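Local coordinates for alpha-glucosidase (Bacteroides thetaiotaomicron, PDB 5XFM), which hydrolyses beta-L-arabinopyranosides and alpha-galactosides as a bifunctional enzyme of glycoside hydrolase family 97, at residues E176-A179 with S184-S187; S221-V226 with N230-A235. The protein carries 1 engineered substitution. All coordinates share one frame; numbering follows the deposited sequence.

How the contacts relate
Both contacts lie in the N-terminal family region of the enzyme, on the same side of the chain's centre, with their own centres about 13 Å apart. They follow one another along the chain: contact 1 closes at S187 before contact 2 opens at S221. Contact 1 ties the outermost strand 178-182 of one nine-stranded antiparallel sheet to the loop that follows it, whereas contact 2 is a hairpin of strands 222-223 and 231-235 in the other nine-stranded antiparallel sheet. They touch where the backbone N of S187 lies 3.0 Å from OD2 of D225, a probable hydrogen bond. The loop after strand 178-182 thus meets the turn of the hairpin, where the two sheets' connections come together.

Contact 1 of 2, residues E176-A179 with S184-S187; sequences EYKA and SDRS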
loop_
_atom_site.group_PDB
_atom_site.type_symbol
_atom_site.label_atom_id
_atom_site.label_comp_id
_atom_site.label_asym_id
_atom_site.label_seq_id
_atom_site.Cartn_x
_atom_site.Cartn_y
_atom_site.Cartn_z
ATOM N N GLU A 176 5.082 -12.966 4.842
ATOM C CA GLU A 176 6.483 -12.631 4.644
ATOM C C GLU A 176 6.909 -12.824 3.200
ATOM O O GLU A 176 6.302 -13.605 2.468
ATOM C CB GLU A 176 7.366 -13.479 5.555
ATOM C CG GLU A 176 7.207 -13.173 7.021
ATOM C CD GLU A 176 8.040 -14.085 7.887
ATOM O OE1 GLU A 176 9.215 -13.746 8.148
ATOM O OE2 GLU A 176 7.528 -15.145 8.292
ATOM N N TYR A 177 7.972 -12.118 2.814
ATOM C CA TYR A 177 8.521 -12.173 1.460
ATOM C C TYR A 177 9.712 -13.116 1.330
ATOM O O TYR A 177 10.354 -13.456 2.318
ATOM C CB TYR A 177 8.968 -10.782 1.002
ATOM C CG TYR A 177 7.866 -9.773 0.809
ATOM C CD1 TYR A 177 7.351 -9.065 1.893
ATOM C CD2 TYR A 177 7.365 -9.500 -0.461
ATOM C CE1 TYR A 177 6.354 -8.129 1.728
ATOM C CE2 TYR A 177 6.363 -8.560 -0.642
ATOM C CZ TYR A 177 5.863 -7.878 0.457
ATOM O OH TYR A 177 4.874 -6.944 0.295
ATOM N N LYS A 178 9.975 -13.539 0.095
ATOM C CA LYS A 178 11.241 -14.155 -0.287
ATOM C C LYS A 178 11.883 -13.331 -1.401
ATOM O O LYS A 178 11.234 -13.011 -2.401
ATOM C CB LYS A 178 11.050 -15.599 -0.754
ATOM C CG LYS A 178 10.493 -16.544 0.289
ATOM C CD LYS A 178 10.624 -17.991 -0.178
ATOM C CE LYS A 178 9.660 -18.301 -1.325
ATOM N NZ LYS A 178 9.811 -19.680 -1.875
ATOM N N ALA A 179 13.144 -12.956 -1.219
ATOM C CA ALA A 179 13.805 -12.100 -2.194
ATOM C C ALA A 179 14.503 -12.934 -3.258
ATOM O O ALA A 179 15.161 -13.920 -2.945
ATOM C CB ALA A 179 14.804 -11.172 -1.508
ATOM N N SER A 184 9.797 -21.059 -10.082
ATOM C CA SER A 184 9.308 -22.417 -9.865
ATOM C C SER A 184 8.909 -22.683 -8.410
ATOM O O SER A 184 8.289 -23.701 -8.113
ATOM C CB SER A 184 10.370 -23.429 -10.279
ATOM O OG SER A 184 11.430 -23.421 -9.340
ATOM N N ASP A 185 9.299 -21.798 -7.498
ATOM C CA ASP A 185 8.926 -21.973 -6.097
ATOM C C ASP A 185 7.417 -22.032 -5.916
ATOM O O ASP A 185 6.666 -21.366 -6.619
ATOM C CB ASP A 185 9.501 -20.857 -5.229
ATOM C CG ASP A 185 10.946 -21.098 -4.870
ATOM O OD1 ASP A 185 11.507 -22.107 -5.349
ATOM O OD2 ASP A 185 11.509 -20.307 -4.084
ATOM N N ARG A 186 6.988 -22.847 -4.963
ATOM C CA ARG A 186 5.576 -22.984 -4.642
ATOM C C ARG A 186 5.221 -22.062 -3.473
ATOM O O ARG A 186 6.022 -21.883 -2.554
ATOM C CB ARG A 186 5.268 -24.448 -4.324
ATOM C CG ARG A 186 4.136 -24.692 -3.360
ATOM C CD ARG A 186 2.770 -24.505 -4.006
ATOM N NE ARG A 186 1.747 -25.296 -3.321
ATOM C CZ ARG A 186 1.522 -25.265 -2.010
ATOM N NH1 ARG A 186 2.239 -24.469 -1.225
ATOM N NH2 ARG A 186 0.565 -26.021 -1.480
ATOM N N SER A 187 4.033 -21.462 -3.521
ATOM C CA SER A 187 3.601 -20.556 -2.463
ATOM C C SER A 187 3.442 -21.309 -1.150
ATOM O O SER A 187 3.135 -22.503 -1.140
ATOM C CB SER A 187 2.287 -19.851 -2.830
ATOM O OG SER A 187 1.200 -20.754 -2.856
#
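K178 and D185 meet in a salt bridge that spans two backbones whose CA atoms, at these residues, stay 10.0 Å apart. NZ of K178 gives a hydrogen bond to OD2 of D185 at 2.9 Å, approaching from above the carboxylate plane, 42° out of it. A lysine suits the place because its long chain can cover such a gap: CG is anti to the carbonyl carbon (chi1 -62°), sending the chain across to the loop, and the bend at chi3 (-71°) swings CE and NZ round to the carboxylate. Aspartate, being short, holds its charge close to the loop backbone and lets the lysine do the travelling. The side chains meet at a slant; apart from CE of K178, 3.9 Å from OD2 of D185, the contact lies at the charged ends. R186 adds little, its side chain starting away from residues 176-179 and its carbonyl O lying 4.4 Å from NZ of K178. With only 82 Å² buried and the lysine exposed, solvent probably weakens the attraction. The bridge joins strand 178-182, at the border of its antiparallel sheet, to the loop leading on to strand 197-200, while beside it Y177 and A179 pack against helix 470-474.

Contact 2 of 2, residues S221-V226 with N230-A235; sequences SRLSDV and NLYTVA
The guanidinium group of R222 carries the methyl of A235 over one face, CB lying 4.0 Å above the plane and over its centre, while its NE bonds to the carbonyl of H191. Alanine is small enough to fit against this flat group. At the edge of the Y232 ring, near its plane, lies the carbonyl O of S224, 3.6 Å from CD2 of Y232; CD1 of L223 and CG2 of V226 approach obliquely, and F199 makes an edge-to-face contact. V226 packs tightly, its CG2 being 3.3 Å from CZ of Y232.

R222 and A235 form an antiparallel hydrogen-bonded pair; A235 N to R222 O is nearly straight, at 177°. Further along, S224 N reaches T233 O at 2.9 Å, but the return bond goes from T233 N to OG of S224 at 3.0 Å. With chi1 at 67°, OG sits between its own N and carbonyl carbon, where it also donates to D225 O. Replacing S224 by alanine removes OG, which would probably leave T233 N and D225 O without their shared partner and loosen the hairpin's end. A water bridges L231 O and T233 OG1.

The arrangement is a beta hairpin whose ladder gives way to side-chain bonding, with a classic beta bulge at N230 and L231; with strand 136-147, beside strand 231-235, it belongs to the same antiparallel sheet of the galactose-mutarotase-like N-terminal region.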
loop_
_atom_site.group_PDB
_atom_site.type_symbol
_atom_site.label_atom_id
_atom_site.label_comp_id
_atom_site.label_asym_id
_atom_site.label_seq_id
_atom_site.Cartn_x
_atom_site.Cartn_y
_atom_site.Cartn_z
ATOM N N SER A 221 -8.533 -8.975 -6.204
ATOM C CA SER A 221 -7.900 -10.134 -6.826
ATOM C C SER A 221 -6.458 -10.303 -6.364
ATOM O O SER A 221 -5.911 -9.447 -5.665
ATOM C CB SER A 221 -7.959 -10.027 -8.351
ATOM O OG SER A 221 -9.270 -10.281 -8.823
ATOM N N ARG A 222 -5.853 -11.413 -6.768
ATOM C CA ARG A 222 -4.480 -11.731 -6.388
ATOM C C ARG A 222 -3.833 -12.552 -7.502
ATOM O O ARG A 222 -4.466 -12.807 -8.530
ATOM C CB ARG A 222 -4.448 -12.510 -5.081
ATOM C CG ARG A 222 -4.890 -13.939 -5.257
ATOM C CD ARG A 222 -4.957 -14.687 -3.963
ATOM N NE ARG A 222 -5.355 -16.064 -4.209
ATOM C CZ ARG A 222 -6.613 -16.463 -4.293
ATOM N NH1 ARG A 222 -7.590 -15.582 -4.155
ATOM N NH2 ARG A 222 -6.891 -17.738 -4.530
ATOM N N LEU A 223 -2.578 -12.953 -7.321
ATOM C CA LEU A 223 -1.946 -13.841 -8.296
ATOM C C LEU A 223 -2.011 -15.298 -7.842
ATOM O O LEU A 223 -1.873 -15.600 -6.646
ATOM C CB LEU A 223 -0.487 -13.436 -8.562
ATOM C CG LEU A 223 -0.249 -12.187 -9.420
ATOM C CD1 LEU A 223 1.220 -12.044 -9.810
ATOM C CD2 LEU A 223 -1.148 -12.173 -10.645
ATOM N N SER A 224 -2.263 -16.193 -8.794
ATOM C CA SER A 224 -2.242 -17.630 -8.525
ATOM C C SER A 224 -0.816 -18.125 -8.311
ATOM O O SER A 224 0.148 -17.369 -8.416
ATOM C CB SER A 224 -2.865 -18.422 -9.677
ATOM O OG SER A 224 -2.076 -18.329 -10.855
ATOM N N ASP A 225 -0.686 -19.410 -8.006
ATOM C CA ASP A 225 0.610 -20.059 -8.093
ATOM C C ASP A 225 1.029 -20.074 -9.566
ATOM O O ASP A 225 0.193 -19.880 -10.460
ATOM C CB ASP A 225 0.561 -21.481 -7.530
ATOM C CG ASP A 225 0.720 -21.517 -6.018
ATOM O OD1 ASP A 225 -0.233 -21.934 -5.327
ATOM O OD2 ASP A 225 1.812 -21.171 -5.526
ATOM N N VAL A 226 2.321 -20.262 -9.814
ATOM C CA VAL A 226 2.821 -20.372 -11.173
ATOM C C VAL A 226 2.247 -21.612 -11.820
ATOM O O VAL A 226 1.943 -22.594 -11.143
ATOM C CB VAL A 226 4.352 -20.466 -11.246
ATOM C CG1 VAL A 226 4.841 -20.244 -12.677
ATOM C CG2 VAL A 226 4.962 -19.474 -10.359
ATOM N N ASN A 230 6.079 -20.392 -15.839
ATOM C CA ASN A 230 6.282 -18.946 -15.869
ATOM C C ASN A 230 5.022 -18.077 -15.893
ATOM O O ASN A 230 5.109 -16.873 -16.132
ATOM C CB ASN A 230 7.126 -18.601 -17.093
ATOM C CG ASN A 230 6.517 -19.139 -18.377
ATOM O OD1 ASN A 230 5.424 -19.715 -18.365
ATOM N ND2 ASN A 230 7.213 -18.945 -19.492
ATOM N N LEU A 231 3.856 -18.667 -15.657
ATOM C CA LEU A 231 2.613 -17.915 -15.821
ATOM C C LEU A 231 1.866 -17.713 -14.511
ATOM O O LEU A 231 1.587 -18.667 -13.792
ATOM C CB LEU A 231 1.688 -18.605 -16.828
ATOM C CG LEU A 231 0.314 -17.931 -16.929
ATOM C CD1 LEU A 231 0.455 -16.557 -17.544
ATOM C CD2 LEU A 231 -0.697 -18.775 -17.697
ATOM N N TYR A 232 1.525 -16.463 -14.226
ATOM C CA TYR A 232 0.712 -16.130 -13.064
ATOM C C TYR A 232 -0.644 -15.647 -13.537
ATOM O O TYR A 232 -0.718 -14.761 -14.365
ATOM C CB TYR A 232 1.382 -15.045 -12.219
ATOM C CG TYR A 232 2.710 -15.463 -11.651
ATOM C CD1 TYR A 232 3.873 -15.324 -12.392
ATOM C CD2 TYR A 232 2.800 -16.009 -10.378
ATOM C CE1 TYR A 232 5.088 -15.708 -11.884
ATOM C CE2 TYR A 232 4.013 -16.388 -9.859
ATOM C CZ TYR A 232 5.157 -16.238 -10.616
ATOM O OH TYR A 232 6.375 -16.629 -10.114
ATOM N N THR A 233 -1.711 -16.236 -13.015
ATOM C CA THR A 233 -3.063 -15.891 -13.435
ATOM C C THR A 233 -3.801 -15.108 -12.351
ATOM O O THR A 233 -3.631 -15.356 -11.154
ATOM C CB THR A 233 -3.852 -17.155 -13.805
ATOM O OG1 THR A 233 -3.212 -17.783 -14.918
ATOM C CG2 THR A 233 -5.291 -16.824 -14.184
ATOM N N VAL A 234 -4.595 -14.134 -12.777
ATOM C CA VAL A 234 -5.445 -13.391 -11.866
ATOM C C VAL A 234 -6.451 -14.340 -11.223
ATOM O O VAL A 234 -7.231 -14.995 -11.916
ATOM C CB VAL A 234 -6.192 -12.261 -12.588
ATOM C CG1 VAL A 234 -7.227 -11.619 -11.646
ATOM C CG2 VAL A 234 -5.201 -11.226 -13.106
ATOM N N ALA A 235 -6.407 -14.438 -9.899
ATOM C CA ALA A 235 -7.300 -15.327 -9.174
ATOM C C ALA A 235 -8.285 -14.532 -8.328
ATOM O O ALA A 235 -7.927 -13.500 -7.755
ATOM C CB ALA A 235 -6.499 -16.288 -8.296
HETATM O O HOH W 1 -1.052 -19.425 -13.926
#